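Local coordinates for protein lectin (Pleurotus ostreatus, PDB 6KBJ) that binds calcium in each of two similar beta-sandwich halves and N-acetyl-D-galactosamine at one of these sites, consistent with a calcium-dependent lectin, at residues A[254-259]-A[281-286]; A[220-225]-A[236-241]; A[115-120]-A[206-211]; A[85-90]-A[123-128]. One frame throughout, in Å; residues are numbered along the deposited sequence.

Four contacts in this all-beta lectin illustrate how the chemistry of a contact follows its place in the fold. Interactions 1 and 2 are buried and belong to the half of the chain that carries the second calcium; they touch where Asp259 and Ala257 meet Trp222 and Trp220. Interaction 1 is regular antiparallel pairing, whereas interaction 2 is side-chain packing closed by a salt bridge. Interactions 3 and 4, both only partly buried, share strand 118-124: a proline-rich segment lies along its start, and strand 87-96 pairs with its end. Each of these two includes a bridging water. Interaction 4 also touches interaction 1, through Val88 and Pro286.

Interaction 1 (A[254-259]-A[281-286]); sequences VLIAAD and DAYTIP. With CA (calcium ion), chain E.
The carbonyl oxygen of Val254 accepts the amide of Tyr283 (Tyr283 N to Val254 O 2.7 Å), and the CA of Ala282 adds a C-H...O contact to the same oxygen. The carbonyl of Tyr283 takes the amide of Val254 in return, closing an antiparallel hydrogen-bonded pair. Two residues on, Ile256 and Asp281 repeat the exchange, with Ile256 N 2.8 Å from Asp281 O and the donor lying nearly along the C=O axis. Between these pairs, Leu255 faces Ala282 across the non-hydrogen-bonded position, and Leu255 CD1 lies 4.2 Å from Ala282 CB.

The other face of the sheet carries Val254, Ile256, Asp281 and Tyr283. CG2 of Val254 is beside its own backbone N (CG1 is anti to it, chi1 -179°), and from there meets Ile285 CD1 at 3.6 Å. Ile256 brings its CG2 methyl to the edge of the Tyr283 ring, 3.9 Å from CE2 and close to the ring plane. The polar ends on this face converge elsewhere: Asp281 OD2 and Tyr283 OH both hydrogen-bond to the hydroxyl of Tyr262.

Beyond the paired residues, strand 254-259 runs on to Asp259, whose OD1 binds the calcium ion at 2.7 Å together with Asp260, Asn301, Gly303 and Pro305. Main-chain bonds and buried aliphatic groups thus hold the middle of a strand whose C-terminal end supplies a metal ligand.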
loop_
_atom_site.group_PDB
_atom_site.type_symbol
_atom_site.label_atom_id
_atom_site.label_comp_id
_atom_site.label_asym_id
_atom_site.label_seq_id
_atom_site.Cartn_x
_atom_site.Cartn_y
_atom_site.Cartn_z
ATOM N N VAL A 254 0.594 -4.672 -6.508
ATOM C CA VAL A 254 -0.398 -5.032 -7.463
ATOM C C VAL A 254 -1.326 -6.034 -6.806
ATOM O O VAL A 254 -0.848 -7.007 -6.276
ATOM C CB VAL A 254 0.202 -5.739 -8.674
ATOM C CG1 VAL A 254 -0.879 -6.070 -9.669
ATOM C CG2 VAL A 254 1.225 -4.847 -9.363
ATOM N N LEU A 255 -2.622 -5.778 -6.894
ATOM C CA LEU A 255 -3.633 -6.705 -6.428
ATOM C C LEU A 255 -4.432 -7.157 -7.616
ATOM O O LEU A 255 -4.914 -6.318 -8.372
ATOM C CB LEU A 255 -4.533 -6.040 -5.426
ATOM C CG LEU A 255 -5.711 -6.882 -4.892
ATOM C CD1 LEU A 255 -5.176 -7.954 -4.002
ATOM C CD2 LEU A 255 -6.640 -5.990 -4.113
ATOM N N ILE A 256 -4.602 -8.480 -7.804
ATOM C CA ILE A 256 -5.245 -8.904 -9.014
ATOM C C ILE A 256 -6.011 -10.215 -8.858
ATOM O O ILE A 256 -5.610 -11.105 -8.108
ATOM C CB ILE A 256 -4.144 -9.086 -10.100
ATOM C CG1 ILE A 256 -4.687 -9.648 -11.417
ATOM C CG2 ILE A 256 -3.038 -9.988 -9.595
ATOM C CD1 ILE A 256 -3.710 -9.498 -12.620
ATOM N N ALA A 257 -7.007 -10.384 -9.703
ATOM C CA ALA A 257 -7.704 -11.676 -9.780
ATOM C C ALA A 257 -8.356 -11.795 -11.141
ATOM O O ALA A 257 -8.700 -10.788 -11.773
ATOM C CB ALA A 257 -8.805 -11.692 -8.689
ATOM N N ALA A 258 -8.622 -13.011 -11.554
ATOM C CA ALA A 258 -9.313 -13.173 -12.776
ATOM C C ALA A 258 -10.238 -14.402 -12.810
ATOM O O ALA A 258 -9.933 -15.460 -12.284
ATOM C CB ALA A 258 -8.251 -13.338 -13.848
ATOM N N ASP A 259 -11.261 -14.290 -13.585
ATOM C CA ASP A 259 -12.022 -15.450 -13.943
ATOM C C ASP A 259 -11.639 -15.870 -15.396
ATOM O O ASP A 259 -12.047 -15.170 -16.355
ATOM C CB ASP A 259 -13.486 -15.048 -13.892
ATOM C CG ASP A 259 -14.434 -16.204 -14.221
ATOM O OD1 ASP A 259 -13.909 -17.275 -14.640
ATOM O OD2 ASP A 259 -15.663 -16.027 -14.041
ATOM N N ASP A 281 -4.636 -12.259 -5.519
ATOM C CA ASP A 281 -3.151 -12.284 -5.227
ATOM C C ASP A 281 -2.585 -10.854 -5.224
ATOM O O ASP A 281 -3.014 -9.955 -5.977
ATOM C CB ASP A 281 -2.459 -13.096 -6.295
ATOM C CG ASP A 281 -3.117 -14.439 -6.524
ATOM O OD1 ASP A 281 -3.174 -15.136 -5.472
ATOM O OD2 ASP A 281 -3.536 -14.814 -7.692
ATOM N N ALA A 282 -1.618 -10.636 -4.398
ATOM C CA ALA A 282 -1.002 -9.350 -4.285
ATOM C C ALA A 282 0.496 -9.518 -4.525
ATOM O O ALA A 282 1.097 -10.474 -4.001
ATOM C CB ALA A 282 -1.224 -8.804 -2.916
ATOM N N TYR A 283 1.105 -8.548 -5.222
ATOM C CA TYR A 283 2.558 -8.654 -5.534
ATOM C C TYR A 283 3.249 -7.362 -5.283
ATOM O O TYR A 283 2.635 -6.305 -5.372
ATOM C CB TYR A 283 2.776 -9.065 -7.017
ATOM C CG TYR A 283 2.156 -10.360 -7.434
ATOM C CD1 TYR A 283 2.795 -11.571 -7.242
ATOM C CD2 TYR A 283 0.908 -10.384 -7.983
ATOM C CE1 TYR A 283 2.178 -12.777 -7.622
ATOM C CE2 TYR A 283 0.297 -11.552 -8.376
ATOM C CZ TYR A 283 0.931 -12.759 -8.182
ATOM O OH TYR A 283 0.275 -13.917 -8.575
ATOM N N THR A 284 4.524 -7.431 -4.940
ATOM C CA THR A 284 5.357 -6.247 -4.721
ATOM C C THR A 284 6.387 -6.261 -5.841
ATOM O O THR A 284 6.943 -7.291 -6.140
ATOM C CB THR A 284 6.143 -6.334 -3.389
ATOM O OG1 THR A 284 5.199 -6.222 -2.308
ATOM C CG2 THR A 284 7.186 -5.180 -3.191
ATOM N N ILE A 285 6.601 -5.096 -6.439
ATOM C CA ILE A 285 7.584 -4.838 -7.481
ATOM C C ILE A 285 8.509 -3.751 -6.948
ATOM O O ILE A 285 8.170 -2.591 -6.896
ATOM C CB ILE A 285 6.848 -4.417 -8.762
ATOM C CG1 ILE A 285 6.052 -5.639 -9.240
ATOM C CG2 ILE A 285 7.890 -4.084 -9.861
ATOM C CD1 ILE A 285 4.772 -5.154 -9.671
ATOM N N PRO A 286 9.604 -4.148 -6.366
ATOM C CA PRO A 286 10.491 -3.210 -5.731
ATOM C C PRO A 286 11.536 -2.515 -6.679
ATOM O O PRO A 286 12.294 -1.627 -6.227
ATOM C CB PRO A 286 11.255 -4.123 -4.763
ATOM C CG PRO A 286 11.465 -5.334 -5.595
ATOM C CD PRO A 286 10.139 -5.506 -6.349
HETATM CA CA CA E . -15.168 -18.238 -16.783
#

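Interaction 2 (A[220-225]-A[236-241]); sequences WIWTSD and RAFRKT
Trp222 and Phe238 meet within the beta-sandwich half of the lectin that holds the second calcium, where strands 219-222 and 235-242 share a sheet without being neighbours in it, so side chains rather than backbone bonds make the contact.

The apolar part centres on the Phe238 ring. Its CZ comes 3.9 Å from Trp222 CE3, and the two rings meet obliquely, their planes 47° apart. The edge of the same phenyl ring faces the main chain at Trp222 C and Thr223 N, while Ile221 brings CD1 to 3.9 Å from Phe238 CD2. Strand 307-316 adds Val308, which touches both Ile221 and Phe238.

The aliphatic stem of Arg236 supplies the second kind of packing. Its CG, anti to the carbonyl carbon (chi1 -46°), lies 3.7 Å from Trp222 CZ2; a bend at chi2 then turns the chain toward Asp225.

The charged part is a salt bridge with Asp225. Arg236 grips it side-on, both nitrogens directed to one carboxylate oxygen. The approach of NH2 is modelled implausibly short and its detail is doubtful; NE, 2.9 Å from Asp225 OD2, comes from above the carboxylate plane.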
loop_
_atom_site.group_PDB
_atom_site.type_symbol
_atom_site.label_atom_id
_atom_site.label_comp_id
_atom_site.label_asym_id
_atom_site.label_seq_id
_atom_site.Cartn_x
_atom_site.Cartn_y
_atom_site.Cartn_z
ATOM N N TRP A 220 -14.145 -4.993 -13.296
ATOM C CA TRP A 220 -13.859 -6.223 -14.044
ATOM C C TRP A 220 -13.851 -5.865 -15.533
ATOM O O TRP A 220 -14.724 -5.126 -16.021
ATOM C CB TRP A 220 -14.906 -7.294 -13.844
ATOM C CG TRP A 220 -14.971 -7.817 -12.493
ATOM C CD1 TRP A 220 -15.798 -7.380 -11.528
ATOM C CD2 TRP A 220 -14.282 -8.949 -11.970
ATOM N NE1 TRP A 220 -15.577 -8.107 -10.367
ATOM C CE2 TRP A 220 -14.684 -9.100 -10.628
ATOM C CE3 TRP A 220 -13.320 -9.817 -12.485
ATOM C CZ2 TRP A 220 -14.213 -10.052 -9.826
ATOM C CZ3 TRP A 220 -12.812 -10.822 -11.647
ATOM C CH2 TRP A 220 -13.262 -10.923 -10.329
ATOM N N ILE A 221 -12.768 -6.247 -16.218
ATOM C CA ILE A 221 -12.636 -5.900 -17.636
ATOM C C ILE A 221 -12.489 -7.141 -18.425
ATOM O O ILE A 221 -12.038 -8.206 -17.927
ATOM C CB ILE A 221 -11.470 -4.877 -17.978
ATOM C CG1 ILE A 221 -10.084 -5.452 -17.719
ATOM C CG2 ILE A 221 -11.715 -3.584 -17.212
ATOM C CD1 ILE A 221 -8.926 -4.493 -18.102
ATOM N N TRP A 222 -12.809 -6.963 -19.685
ATOM C CA TRP A 222 -12.424 -7.965 -20.664
ATOM C C TRP A 222 -12.405 -7.294 -22.042
ATOM O O TRP A 222 -12.643 -6.086 -22.246
ATOM C CB TRP A 222 -13.440 -9.175 -20.616
ATOM C CG TRP A 222 -12.979 -10.550 -21.051
ATOM C CD1 TRP A 222 -13.388 -11.195 -22.164
ATOM C CD2 TRP A 222 -12.029 -11.442 -20.393
ATOM N NE1 TRP A 222 -12.732 -12.417 -22.244
ATOM C CE2 TRP A 222 -11.902 -12.580 -21.186
ATOM C CE3 TRP A 222 -11.249 -11.351 -19.255
ATOM C CZ2 TRP A 222 -11.098 -13.634 -20.860
ATOM C CZ3 TRP A 222 -10.420 -12.419 -18.929
ATOM C CH2 TRP A 222 -10.376 -13.556 -19.736
ATOM N N THR A 223 -12.119 -8.152 -22.965
ATOM C CA THR A 223 -12.280 -7.977 -24.401
ATOM C C THR A 223 -13.781 -7.915 -24.711
ATOM O O THR A 223 -14.609 -8.398 -23.920
ATOM C CB THR A 223 -11.460 -9.154 -24.909
ATOM O OG1 THR A 223 -10.213 -8.720 -25.552
ATOM C CG2 THR A 223 -12.163 -10.021 -25.495
ATOM N N SER A 224 -14.093 -7.206 -25.776
ATOM C CA SER A 224 -15.433 -6.883 -26.332
ATOM C C SER A 224 -16.427 -7.988 -26.713
ATOM O O SER A 224 -17.613 -7.774 -26.942
ATOM C CB SER A 224 -15.149 -6.261 -27.697
ATOM O OG SER A 224 -15.424 -4.974 -27.466
ATOM N N ASP A 225 -15.822 -9.067 -27.083
ATOM C CA ASP A 225 -16.201 -10.418 -26.859
ATOM C C ASP A 225 -17.234 -10.895 -25.789
ATOM O O ASP A 225 -17.900 -11.901 -25.969
ATOM C CB ASP A 225 -14.824 -10.939 -26.320
ATOM C CG ASP A 225 -14.427 -12.059 -26.976
ATOM O OD1 ASP A 225 -15.110 -12.190 -27.996
ATOM O OD2 ASP A 225 -13.590 -12.830 -26.500
ATOM N N ARG A 236 -6.824 -13.849 -23.548
ATOM C CA ARG A 236 -6.895 -12.462 -23.950
ATOM C C ARG A 236 -5.850 -11.695 -23.200
ATOM O O ARG A 236 -5.447 -12.070 -22.060
ATOM C CB ARG A 236 -8.224 -11.898 -23.639
ATOM C CG ARG A 236 -9.403 -12.803 -24.060
ATOM C CD ARG A 236 -9.520 -12.641 -25.522
ATOM N NE ARG A 236 -10.709 -13.105 -26.199
ATOM C CZ ARG A 236 -10.855 -14.312 -26.734
ATOM N NH1 ARG A 236 -9.969 -15.249 -26.527
ATOM N NH2 ARG A 236 -12.004 -14.600 -27.373
ATOM N N ALA A 237 -5.385 -10.612 -23.812
ATOM C CA ALA A 237 -4.291 -9.892 -23.207
ATOM C C ALA A 237 -4.741 -8.481 -22.991
ATOM O O ALA A 237 -5.619 -7.949 -23.720
ATOM C CB ALA A 237 -3.006 -9.954 -24.051
ATOM N N PHE A 238 -4.158 -7.890 -21.938
ATOM C CA PHE A 238 -4.454 -6.522 -21.521
ATOM C C PHE A 238 -3.138 -5.810 -21.172
ATOM O O PHE A 238 -2.248 -6.462 -20.562
ATOM C CB PHE A 238 -5.364 -6.581 -20.265
ATOM C CG PHE A 238 -6.628 -7.407 -20.515
ATOM C CD1 PHE A 238 -6.616 -8.711 -20.371
ATOM C CD2 PHE A 238 -7.750 -6.816 -20.977
ATOM C CE1 PHE A 238 -7.695 -9.486 -20.656
ATOM C CE2 PHE A 238 -8.889 -7.555 -21.280
ATOM C CZ PHE A 238 -8.854 -8.907 -21.092
ATOM N N ARG A 239 -3.107 -4.488 -21.368
ATOM C CA ARG A 239 -1.896 -3.688 -21.216
ATOM C C ARG A 239 -2.217 -2.361 -20.692
ATOM O O ARG A 239 -3.238 -1.694 -21.119
ATOM C CB ARG A 239 -1.119 -3.492 -22.539
ATOM C CG ARG A 239 -0.473 -4.770 -23.098
ATOM C CD ARG A 239 0.369 -4.696 -24.443
ATOM N NE ARG A 239 1.868 -4.409 -24.221
ATOM C CZ ARG A 239 2.234 -3.173 -24.222
ATOM N NH1 ARG A 239 1.291 -2.282 -24.478
ATOM N NH2 ARG A 239 3.453 -2.802 -24.037
ATOM N N LYS A 240 -1.400 -1.965 -19.688
ATOM C CA LYS A 240 -1.482 -0.610 -19.209
ATOM C C LYS A 240 -0.060 -0.105 -18.976
ATOM O O LYS A 240 0.730 -0.819 -18.403
ATOM C CB LYS A 240 -2.281 -0.523 -17.898
ATOM C CG LYS A 240 -2.316 0.844 -17.284
ATOM C CD LYS A 240 -3.270 1.746 -18.054
ATOM C CE LYS A 240 -3.226 3.099 -17.391
ATOM N NZ LYS A 240 -4.239 4.108 -17.788
ATOM N N THR A 241 0.167 1.159 -19.366
ATOM C CA THR A 241 1.451 1.841 -19.247
ATOM C C THR A 241 1.333 3.006 -18.361
ATOM O O THR A 241 0.418 3.822 -18.527
ATOM C CB THR A 241 1.900 2.314 -20.642
ATOM O OG1 THR A 241 2.264 1.139 -21.333
ATOM C CG2 THR A 241 3.206 3.203 -20.541
#

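Interaction 3 (A[115-120]-A[206-211]); sequences FRQGQA and PPVLPP
Pro207 CB packs 3.3 Å from Phe115 O, while the side chains of Phe115 and Arg116 turn away from the proline and meet each other. The Arg116 guanidinium has Phe115 CE1 over the centre of one face, 3.6 Å above its plane. The phenyl ring also meets Trp204 at an inclined angle and touches Trp55, which packs on Pro207 as well.

From this corner two backbone hydrogen bonds join the segments in a single bridge between Gln117 and Val208. The Val208 amide gives to Arg116 O, an almost straight bond at hydrogen (174°) although the donor stands above the carbonyl plane. The carbonyl of Val208 then accepts from Gly118, with Gly118 N 2.9 Å from Val208 O.

Gln117, with CG anti to its backbone N (chi1 -170°) and extended beyond, runs past Val208 O, which lies 3.3 Å from Gln117 CG. Its OE1 accepts from a water, which is 2.7 Å from Gln117 OE1 and also donates to Leu209 O, so one solvent molecule ties the amide to the opposite main chain. Farther on, Pro210 packs against the strand: its CG is 3.2 Å from Gly118 O and 4.1 Å from Ala120 CB.

The proline-rich segment belongs to the loop between strands 194-198 and 219-222. It follows the start of strand 118-124, an outermost strand of its sheet within the chain, while Leu209 and Pro210 touch Val93 of strand 87-96, its neighbour there.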
loop_
_atom_site.group_PDB
_atom_site.type_symbol
_atom_site.label_atom_id
_atom_site.label_comp_id
_atom_site.label_asym_id
_atom_site.label_seq_id
_atom_site.Cartn_x
_atom_site.Cartn_y
_atom_site.Cartn_z
ATOM N N PHE A 115 -9.429 2.908 15.915
ATOM C CA PHE A 115 -8.551 1.886 16.511
ATOM C C PHE A 115 -8.975 0.464 16.212
ATOM O O PHE A 115 -8.226 -0.434 16.398
ATOM C CB PHE A 115 -8.420 2.133 17.984
ATOM C CG PHE A 115 -9.744 2.063 18.747
ATOM C CD1 PHE A 115 -10.229 0.836 19.207
ATOM C CD2 PHE A 115 -10.430 3.249 19.084
ATOM C CE1 PHE A 115 -11.436 0.765 19.898
ATOM C CE2 PHE A 115 -11.659 3.201 19.800
ATOM C CZ PHE A 115 -12.186 1.960 20.160
ATOM N N ARG A 116 -10.142 0.283 15.654
ATOM C CA ARG A 116 -10.644 -0.991 15.316
ATOM C C ARG A 116 -10.042 -1.561 14.101
ATOM O O ARG A 116 -10.017 -2.745 13.943
ATOM C CB ARG A 116 -12.175 -0.939 15.094
ATOM C CG ARG A 116 -12.998 -0.561 16.366
ATOM C CD ARG A 116 -13.599 -1.742 17.132
ATOM N NE ARG A 116 -14.274 -1.332 18.393
ATOM C CZ ARG A 116 -13.996 -1.768 19.658
ATOM N NH1 ARG A 116 -13.013 -2.640 19.967
ATOM N NH2 ARG A 116 -14.674 -1.246 20.674
ATOM N N GLN A 117 -9.661 -0.725 13.179
ATOM C CA GLN A 117 -9.071 -1.173 11.938
ATOM C C GLN A 117 -7.906 -0.238 11.562
ATOM O O GLN A 117 -8.041 1.007 11.618
ATOM C CB GLN A 117 -10.076 -1.205 10.791
ATOM C CG GLN A 117 -9.454 -1.934 9.559
ATOM C CD GLN A 117 -10.450 -2.133 8.387
ATOM O OE1 GLN A 117 -10.654 -3.235 7.875
ATOM N NE2 GLN A 117 -11.032 -1.073 7.977
ATOM N N GLY A 118 -6.771 -0.857 11.186
ATOM C CA GLY A 118 -5.671 -0.064 10.658
ATOM C C GLY A 118 -5.950 0.524 9.272
ATOM O O GLY A 118 -6.810 0.037 8.494
ATOM N N GLN A 119 -5.144 1.500 8.954
ATOM C CA GLN A 119 -5.063 2.104 7.646
ATOM C C GLN A 119 -3.692 1.738 6.992
ATOM O O GLN A 119 -2.654 1.940 7.575
ATOM C CB GLN A 119 -5.169 3.592 7.847
ATOM C CG GLN A 119 -5.054 4.419 6.571
ATOM C CD GLN A 119 -5.094 5.924 6.873
ATOM O OE1 GLN A 119 -4.523 6.454 7.840
ATOM N NE2 GLN A 119 -5.825 6.582 6.101
ATOM N N ALA A 120 -3.725 1.307 5.752
ATOM C CA ALA A 120 -2.574 1.033 4.867
ATOM C C ALA A 120 -2.060 2.276 4.178
ATOM O O ALA A 120 -2.800 2.979 3.555
ATOM C CB ALA A 120 -2.979 0.035 3.809
ATOM N N PRO A 206 -6.964 -5.810 19.592
ATOM C CA PRO A 206 -6.028 -5.847 18.444
ATOM C C PRO A 206 -6.672 -5.281 17.197
ATOM O O PRO A 206 -7.693 -5.782 16.836
ATOM C CB PRO A 206 -5.736 -7.361 18.273
ATOM C CG PRO A 206 -6.839 -8.080 19.077
ATOM C CD PRO A 206 -7.232 -7.145 20.162
ATOM N N PRO A 207 -6.108 -4.226 16.581
ATOM C CA PRO A 207 -6.778 -3.718 15.380
ATOM C C PRO A 207 -6.748 -4.737 14.225
ATOM O O PRO A 207 -5.852 -5.528 14.114
ATOM C CB PRO A 207 -5.987 -2.457 15.033
ATOM C CG PRO A 207 -5.263 -2.121 16.291
ATOM C CD PRO A 207 -4.996 -3.373 17.005
ATOM N N VAL A 208 -7.802 -4.761 13.442
ATOM C CA VAL A 208 -7.919 -5.646 12.281
ATOM C C VAL A 208 -7.058 -4.985 11.171
ATOM O O VAL A 208 -7.094 -3.778 11.016
ATOM C CB VAL A 208 -9.390 -5.738 11.821
ATOM C CG1 VAL A 208 -9.480 -6.554 10.527
ATOM C CG2 VAL A 208 -10.190 -6.468 12.891
ATOM N N LEU A 209 -6.285 -5.784 10.448
ATOM C CA LEU A 209 -5.513 -5.287 9.331
ATOM C C LEU A 209 -6.480 -4.972 8.155
ATOM O O LEU A 209 -7.369 -5.747 7.863
ATOM C CB LEU A 209 -4.594 -6.360 8.878
ATOM C CG LEU A 209 -3.494 -6.612 9.887
ATOM C CD1 LEU A 209 -2.672 -7.795 9.375
ATOM C CD2 LEU A 209 -2.598 -5.399 10.132
ATOM N N PRO A 210 -6.297 -3.850 7.481
ATOM C CA PRO A 210 -7.083 -3.572 6.262
ATOM C C PRO A 210 -6.643 -4.429 5.110
ATOM O O PRO A 210 -5.602 -5.075 5.172
ATOM C CB PRO A 210 -6.736 -2.108 5.936
ATOM C CG PRO A 210 -5.365 -1.919 6.489
ATOM C CD PRO A 210 -5.217 -2.885 7.676
ATOM N N PRO A 211 -7.435 -4.468 4.068
ATOM C CA PRO A 211 -6.893 -5.093 2.850
ATOM C C PRO A 211 -5.646 -4.323 2.268
ATOM O O PRO A 211 -5.529 -3.155 2.454
ATOM C CB PRO A 211 -8.070 -5.005 1.873
ATOM C CG PRO A 211 -8.830 -3.795 2.341
ATOM C CD PRO A 211 -8.756 -3.850 3.835
HETATM O O HOH W 1 -10.242 -5.745 7.080
#

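Interaction 4 (A[85-90]-A[123-128]); sequences KCSVCA and VALQPT
Leu125 and Ala90 form the close-packed side of this contact, with Leu125 CD1 3.9 Å from Ala90 CB. The leucine CG stands anti to the carbonyl carbon (chi1 -67°), and the branch crosses the main chain of Cys89, bringing Leu125 CD1 3.7 Å from Cys89 C. Here the pairing is regular: Ala90 N is 3.0 Å from Val123 O, Val123 N bonds back to Ala90 O, and Cys89 faces Ala124 at the adjoining non-hydrogen-bonded position. The Cys89 sulfur leaves the contact in a disulfide with Cys251.

Regularity is lost at a classic beta bulge, where Val88 and Cys89 both face His154 on the adjacent strand. Leu125 N still reaches Val88 O, but from above the carbonyl plane.

The solvent side is formed by the partly exposed Gln126, Pro127 and Thr128 and by a water that donates to the carbonyls of Ser87 and Leu125. Ser87 itself is buried and firmly bonded, reaching across with both its donors: the amide to Pro127 O, and OG, 2.7 Å from Gln126 O and in the plane of that carbonyl. A chi1 of 58° holds this hydroxyl between the backbone N and the carbonyl carbon. Beyond it, Pro127 CB rests 4.1 Å from Cys86 CB, and Cys86 is joined by disulfide to Cys36.

Strand 87-96 lies between strands 118-124 and 146-155 in its sheet. Leu125 packs on Val153 of strand 146-155 and on Phe132 of strand 129-138 from the other sheet, while Val88 and Ala124 touch Val250 of strand 249-259.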
loop_
_atom_site.group_PDB
_atom_site.type_symbol
_atom_site.label_atom_id
_atom_site.label_comp_id
_atom_site.label_asym_id
_atom_site.label_seq_id
_atom_site.Cartn_x
_atom_site.Cartn_y
_atom_site.Cartn_z
ATOM N N LYS A 85 23.022 -1.606 3.740
ATOM C CA LYS A 85 21.694 -1.821 3.152
ATOM C C LYS A 85 21.168 -0.416 2.817
ATOM O O LYS A 85 21.379 0.518 3.629
ATOM C CB LYS A 85 20.708 -2.525 4.157
ATOM C CG LYS A 85 20.836 -4.035 4.393
ATOM C CD LYS A 85 19.602 -4.603 5.083
ATOM C CE LYS A 85 19.816 -5.892 5.870
ATOM N NZ LYS A 85 20.460 -6.924 5.021
ATOM N N CYS A 86 20.490 -0.270 1.664
ATOM C CA CYS A 86 19.691 0.941 1.375
ATOM C C CYS A 86 18.203 0.612 1.561
ATOM O O CYS A 86 17.675 -0.399 1.034
ATOM C CB CYS A 86 19.911 1.512 -0.062
ATOM S SG CYS A 86 21.601 2.158 -0.310
ATOM N N SER A 87 17.528 1.512 2.196
ATOM C CA SER A 87 16.095 1.399 2.210
ATOM C C SER A 87 15.450 2.012 0.942
ATOM O O SER A 87 15.763 3.108 0.558
ATOM C CB SER A 87 15.523 2.038 3.455
ATOM O OG SER A 87 15.871 3.381 3.564
ATOM N N VAL A 88 14.480 1.308 0.399
ATOM C CA VAL A 88 13.797 1.663 -0.859
ATOM C C VAL A 88 12.363 2.161 -0.658
ATOM O O VAL A 88 12.006 3.271 -1.022
ATOM C CB VAL A 88 13.758 0.391 -1.709
ATOM C CG1 VAL A 88 13.047 0.642 -3.032
ATOM C CG2 VAL A 88 15.164 -0.070 -1.921
ATOM N N CYS A 89 11.520 1.335 -0.043
ATOM C CA CYS A 89 10.168 1.798 0.310
ATOM C C CYS A 89 9.586 1.062 1.558
ATOM O O CYS A 89 10.203 0.139 2.043
ATOM C CB CYS A 89 9.288 1.564 -0.969
ATOM S SG CYS A 89 9.312 -0.176 -1.393
ATOM N N ALA A 90 8.359 1.424 1.976
ATOM C CA ALA A 90 7.743 0.901 3.144
ATOM C C ALA A 90 6.250 0.742 3.006
ATOM O O ALA A 90 5.564 1.635 2.496
ATOM C CB ALA A 90 8.019 1.812 4.311
ATOM N N VAL A 123 4.908 4.243 0.873
ATOM C CA VAL A 123 5.747 5.435 0.685
ATOM C C VAL A 123 7.153 5.046 0.241
ATOM O O VAL A 123 7.730 4.010 0.670
ATOM C CB VAL A 123 5.745 6.290 1.928
ATOM C CG1 VAL A 123 6.511 5.596 3.089
ATOM C CG2 VAL A 123 6.409 7.645 1.649
ATOM N N ALA A 124 7.713 5.841 -0.682
ATOM C CA ALA A 124 9.125 5.676 -1.069
ATOM C C ALA A 124 9.996 6.289 0.060
ATOM O O ALA A 124 9.650 7.276 0.670
ATOM C CB ALA A 124 9.409 6.433 -2.328
ATOM N N LEU A 125 11.160 5.751 0.229
ATOM C CA LEU A 125 12.052 6.229 1.294
ATOM C C LEU A 125 13.404 6.767 0.751
ATOM O O LEU A 125 13.901 6.256 -0.229
ATOM C CB LEU A 125 12.390 4.992 2.203
ATOM C CG LEU A 125 11.196 4.418 2.998
ATOM C CD1 LEU A 125 11.607 3.217 3.779
ATOM C CD2 LEU A 125 10.599 5.527 3.838
ATOM N N GLN A 126 14.048 7.626 1.543
ATOM C CA GLN A 126 15.475 7.956 1.452
ATOM C C GLN A 126 16.345 6.737 1.798
ATOM O O GLN A 126 15.948 5.868 2.520
ATOM C CB GLN A 126 15.846 9.158 2.344
ATOM C CG GLN A 126 15.100 10.422 2.018
ATOM C CD GLN A 126 15.161 11.450 3.110
ATOM O OE1 GLN A 126 14.679 12.558 2.901
ATOM N NE2 GLN A 126 15.682 11.085 4.324
ATOM N N PRO A 127 17.552 6.663 1.242
ATOM C CA PRO A 127 18.264 5.387 1.344
ATOM C C PRO A 127 18.881 5.061 2.713
ATOM O O PRO A 127 19.020 3.856 3.065
ATOM C CB PRO A 127 19.357 5.518 0.239
ATOM C CG PRO A 127 19.530 7.015 0.037
ATOM C CD PRO A 127 18.149 7.577 0.234
ATOM N N THR A 128 19.217 6.065 3.516
ATOM C CA THR A 128 19.927 5.730 4.779
ATOM C C THR A 128 19.212 6.151 6.055
ATOM O O THR A 128 19.381 5.529 7.072
ATOM C CB THR A 128 21.434 6.217 4.832
ATOM O OG1 THR A 128 21.484 7.645 4.784
ATOM C CG2 THR A 128 22.281 5.602 3.692
HETATM O O HOH W 2 16.392 4.958 -1.536
#